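Local coordinates for protein GDP-6-deoxy-D-mannose reductase (Pseudomonas aeruginosa, PDB 6X3B) that probably reduces GDP-4-dehydro-6-deoxy-D-mannose to GDP-rhamnose with NADPH, a step in the biosynthesis of lipopolysaccharide O-antigen, at residues 191-199 and 255-266. Residues are numbered along the deposited sequence; the frame is centred on the assembly and turned at random.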
loop_
_atom_site.group_PDB
_atom_site.type_symbol
_atom_site.label_atom_id
_atom_site.label_comp_id
_atom_site.label_asym_id
_atom_site.label_seq_id
_atom_site.Cartn_x
_atom_site.Cartn_y
_atom_site.Cartn_z
ATOM N N VAL A 191 7.805 25.533 -4.992
ATOM C CA VAL A 191 8.751 26.610 -5.295
ATOM C C VAL A 191 8.308 27.408 -6.523
ATOM O O VAL A 191 8.471 28.633 -6.571
ATOM C CB VAL A 191 10.179 26.047 -5.461
ATOM C CG1 VAL A 191 10.273 25.139 -6.670
ATOM C CG2 VAL A 191 11.206 27.190 -5.546
ATOM N N ILE A 192 7.740 26.743 -7.530
ATOM C CA ILE A 192 7.351 27.472 -8.735
ATOM C C ILE A 192 6.151 28.358 -8.457
ATOM O O ILE A 192 6.085 29.501 -8.924
ATOM C CB ILE A 192 7.076 26.510 -9.902
ATOM C CG1 ILE A 192 8.369 25.806 -10.315
ATOM C CG2 ILE A 192 6.472 27.290 -11.079
ATOM C CD1 ILE A 192 9.547 26.756 -10.546
ATOM N N ALA A 193 5.181 27.853 -7.698
ATOM C CA ALA A 193 4.037 28.682 -7.339
ATOM C C ALA A 193 4.475 29.863 -6.481
ATOM O O ALA A 193 4.029 30.994 -6.691
ATOM C CB ALA A 193 2.981 27.839 -6.620
ATOM N N SER A 194 5.369 29.627 -5.524
ATOM C CA SER A 194 5.836 30.720 -4.679
ATOM C C SER A 194 6.636 31.740 -5.485
ATOM O O SER A 194 6.500 32.952 -5.272
ATOM C CB SER A 194 6.680 30.164 -3.533
ATOM O OG SER A 194 7.338 31.206 -2.838
ATOM N N ALA A 195 7.489 31.263 -6.396
ATOM C CA ALA A 195 8.279 32.161 -7.233
ATOM C C ALA A 195 7.379 33.051 -8.079
ATOM O O ALA A 195 7.631 34.255 -8.207
ATOM C CB ALA A 195 9.235 31.354 -8.129
ATOM N N ALA A 196 6.323 32.474 -8.664
ATOM C CA ALA A 196 5.396 33.273 -9.462
ATOM C C ALA A 196 4.699 34.319 -8.603
ATOM O O ALA A 196 4.589 35.488 -8.999
ATOM C CB ALA A 196 4.367 32.376 -10.145
ATOM N N ARG A 197 4.203 33.917 -7.431
ATOM C CA ARG A 197 3.542 34.880 -6.556
ATOM C C ARG A 197 4.473 36.044 -6.239
ATOM O O ARG A 197 4.097 37.211 -6.386
ATOM C CB ARG A 197 3.063 34.198 -5.270
ATOM C CG ARG A 197 2.282 35.126 -4.337
ATOM C CD ARG A 197 2.033 34.474 -2.981
ATOM N NE ARG A 197 3.281 33.997 -2.403
ATOM C CZ ARG A 197 4.104 34.751 -1.678
ATOM N NH1 ARG A 197 3.796 36.018 -1.429
ATOM N NH2 ARG A 197 5.233 34.235 -1.200
ATOM N N GLN A 198 5.719 35.740 -5.861
ATOM C CA GLN A 198 6.656 36.790 -5.483
ATOM C C GLN A 198 7.013 37.687 -6.662
ATOM O O GLN A 198 7.193 38.896 -6.497
ATOM C CB GLN A 198 7.907 36.164 -4.882
ATOM C CG GLN A 198 7.662 35.618 -3.488
ATOM C CD GLN A 198 8.935 35.129 -2.837
ATOM O OE1 GLN A 198 9.756 35.924 -2.381
ATOM N NE2 GLN A 198 9.119 33.810 -2.813
ATOM N N ILE A 199 7.154 37.113 -7.852
ATOM C CA ILE A 199 7.518 37.917 -9.011
ATOM C C ILE A 199 6.374 38.850 -9.397
ATOM O O ILE A 199 6.602 40.005 -9.773
ATOM C CB ILE A 199 7.936 36.997 -10.168
ATOM C CG1 ILE A 199 9.302 36.382 -9.866
ATOM C CG2 ILE A 199 7.947 37.758 -11.472
ATOM C CD1 ILE A 199 9.714 35.315 -10.819
ATOM N N ILE A 255 14.497 23.577 -11.960
ATOM C CA ILE A 255 13.767 24.611 -11.228
ATOM C C ILE A 255 14.318 25.997 -11.545
ATOM O O ILE A 255 13.559 26.955 -11.750
ATOM C CB ILE A 255 13.811 24.326 -9.715
ATOM C CG1 ILE A 255 13.225 22.951 -9.397
ATOM C CG2 ILE A 255 13.093 25.421 -8.949
ATOM C CD1 ILE A 255 12.010 22.590 -10.225
ATOM N N ARG A 256 15.648 26.122 -11.602
ATOM C CA ARG A 256 16.265 27.424 -11.828
ATOM C C ARG A 256 15.892 27.992 -13.194
ATOM O O ARG A 256 15.636 29.199 -13.328
ATOM C CB ARG A 256 17.787 27.309 -11.695
ATOM C CG ARG A 256 18.524 28.574 -12.084
ATOM C CD ARG A 256 20.018 28.363 -12.052
ATOM N NE ARG A 256 20.468 27.929 -10.734
ATOM C CZ ARG A 256 20.662 28.738 -9.696
ATOM N NH1 ARG A 256 20.453 30.043 -9.814
ATOM N NH2 ARG A 256 21.075 28.242 -8.536
ATOM N N GLU A 257 15.867 27.139 -14.222
ATOM C CA GLU A 257 15.476 27.591 -15.553
ATOM C C GLU A 257 14.009 27.996 -15.597
ATOM O O GLU A 257 13.651 28.946 -16.297
ATOM C CB GLU A 257 15.768 26.506 -16.588
ATOM C CG GLU A 257 17.268 26.334 -16.859
ATOM C CD GLU A 257 17.578 25.230 -17.863
ATOM O OE1 GLU A 257 16.647 24.765 -18.555
ATOM O OE2 GLU A 257 18.760 24.830 -17.954
ATOM N N LEU A 258 13.141 27.298 -14.857
ATOM C CA LEU A 258 11.753 27.746 -14.770
ATOM C C LEU A 258 11.651 29.111 -14.097
ATOM O O LEU A 258 10.889 29.974 -14.550
ATOM C CB LEU A 258 10.908 26.721 -14.020
ATOM C CG LEU A 258 10.781 25.370 -14.708
ATOM C CD1 LEU A 258 9.903 24.425 -13.906
ATOM C CD2 LEU A 258 10.186 25.615 -16.075
ATOM N N ILE A 259 12.406 29.329 -13.012
ATOM C CA ILE A 259 12.383 30.636 -12.350
ATOM C C ILE A 259 12.862 31.729 -13.298
ATOM O O ILE A 259 12.282 32.823 -13.356
ATOM C CB ILE A 259 13.223 30.612 -11.062
ATOM C CG1 ILE A 259 12.530 29.789 -9.980
ATOM C CG2 ILE A 259 13.459 32.035 -10.540
ATOM C CD1 ILE A 259 13.461 29.474 -8.799
ATOM N N GLU A 260 13.933 31.455 -14.048
ATOM C CA GLU A 260 14.419 32.419 -15.025
ATOM C C GLU A 260 13.366 32.712 -16.092
ATOM O O GLU A 260 13.195 33.868 -16.498
ATOM C CB GLU A 260 15.713 31.913 -15.660
ATOM C CG GLU A 260 16.929 32.075 -14.721
ATOM C CD GLU A 260 18.161 31.369 -15.237
ATOM O OE1 GLU A 260 19.136 32.059 -15.627
ATOM O OE2 GLU A 260 18.153 30.118 -15.255
ATOM N N LEU A 261 12.646 31.681 -16.553
ATOM C CA LEU A 261 11.599 31.908 -17.545
ATOM C C LEU A 261 10.442 32.710 -16.958
ATOM O O LEU A 261 9.843 33.537 -17.654
ATOM C CB LEU A 261 11.109 30.574 -18.119
ATOM C CG LEU A 261 10.064 30.637 -19.243
ATOM C CD1 LEU A 261 10.568 31.499 -20.391
ATOM C CD2 LEU A 261 9.716 29.226 -19.752
ATOM N N LEU A 262 10.115 32.497 -15.681
ATOM C CA LEU A 262 9.107 33.335 -15.037
ATOM C C LEU A 262 9.527 34.805 -15.044
ATOM O O LEU A 262 8.742 35.682 -15.410
ATOM C CB LEU A 262 8.855 32.863 -13.606
ATOM C CG LEU A 262 7.888 31.699 -13.362
ATOM C CD1 LEU A 262 8.031 31.250 -11.901
ATOM C CD2 LEU A 262 6.451 32.080 -13.659
ATOM N N ALA A 263 10.762 35.090 -14.615
ATOM C CA ALA A 263 11.277 36.457 -14.639
ATOM C C ALA A 263 11.224 37.044 -16.041
ATOM O O ALA A 263 10.832 38.204 -16.221
ATOM C CB ALA A 263 12.711 36.489 -14.105
ATOM N N ASP A 264 11.614 36.258 -17.047
ATOM C CA ASP A 264 11.577 36.732 -18.427
ATOM C C ASP A 264 10.151 37.072 -18.849
ATOM O O ASP A 264 9.895 38.136 -19.430
ATOM C CB ASP A 264 12.189 35.674 -19.356
ATOM C CG ASP A 264 12.475 36.210 -20.750
ATOM O OD1 ASP A 264 12.541 37.446 -20.915
ATOM O OD2 ASP A 264 12.628 35.396 -21.688
ATOM N N ILE A 265 9.202 36.181 -18.553
ATOM C CA ILE A 265 7.807 36.446 -18.903
ATOM C C ILE A 265 7.311 37.703 -18.198
ATOM O O ILE A 265 6.556 38.503 -18.769
ATOM C CB ILE A 265 6.935 35.227 -18.565
ATOM C CG1 ILE A 265 7.302 34.045 -19.473
ATOM C CG2 ILE A 265 5.424 35.550 -18.710
ATOM C CD1 ILE A 265 6.847 32.680 -18.916
ATOM N N ALA A 266 7.732 37.900 -16.950
ATOM C CA ALA A 266 7.256 39.019 -16.147
ATOM C C ALA A 266 7.937 40.337 -16.490
ATOM O O ALA A 266 7.493 41.385 -16.007
ATOM C CB ALA A 266 7.461 38.708 -14.668
#
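Ile192 and Leu262 interlock the two helices as reciprocal knobs in holes. The end of Ile192 enters a hole formed by Ile255, Leu258, Ile259 and Leu262; with CG1 anti to the carbonyl carbon and a folded chi2 of -50°, its CD1 reaches Leu258 CB at 3.7 Å, the two side chains crossing nearly at right angles. Leu262 fills the return hole among Ile192, Ala195, Ala196 and Ile199, and its branches divide the work: CD1 lies 4.0 Å from Ala195 CB, while CD2 turns to Ala196 CB at 4.1 Å. The small alanines let the leucine come close to the backbone of 191-199, CD1 standing 3.9 Å from Ala196 N. These nearly parallel helices, with axes 10.1 Å apart and inclined by 24°, belong to the smaller lobe of the extended short-chain dehydrogenase/reductase fold, which in this family binds the sugar-nucleotide substrate. Helix 306-320 packs on Ala196 and Leu258, and Leu211 of strand 210-213 on Ala195 and Ile259. Ile199 is extended (chi2 171°), which lays CD1 against Leu262 CB at 3.8 Å; its CG2 presses tightly on Ala266 CB, 3.4 Å away. Toward the N-terminal ends, Val191 CG1 meets Ile255 CG2 at 3.6 Å.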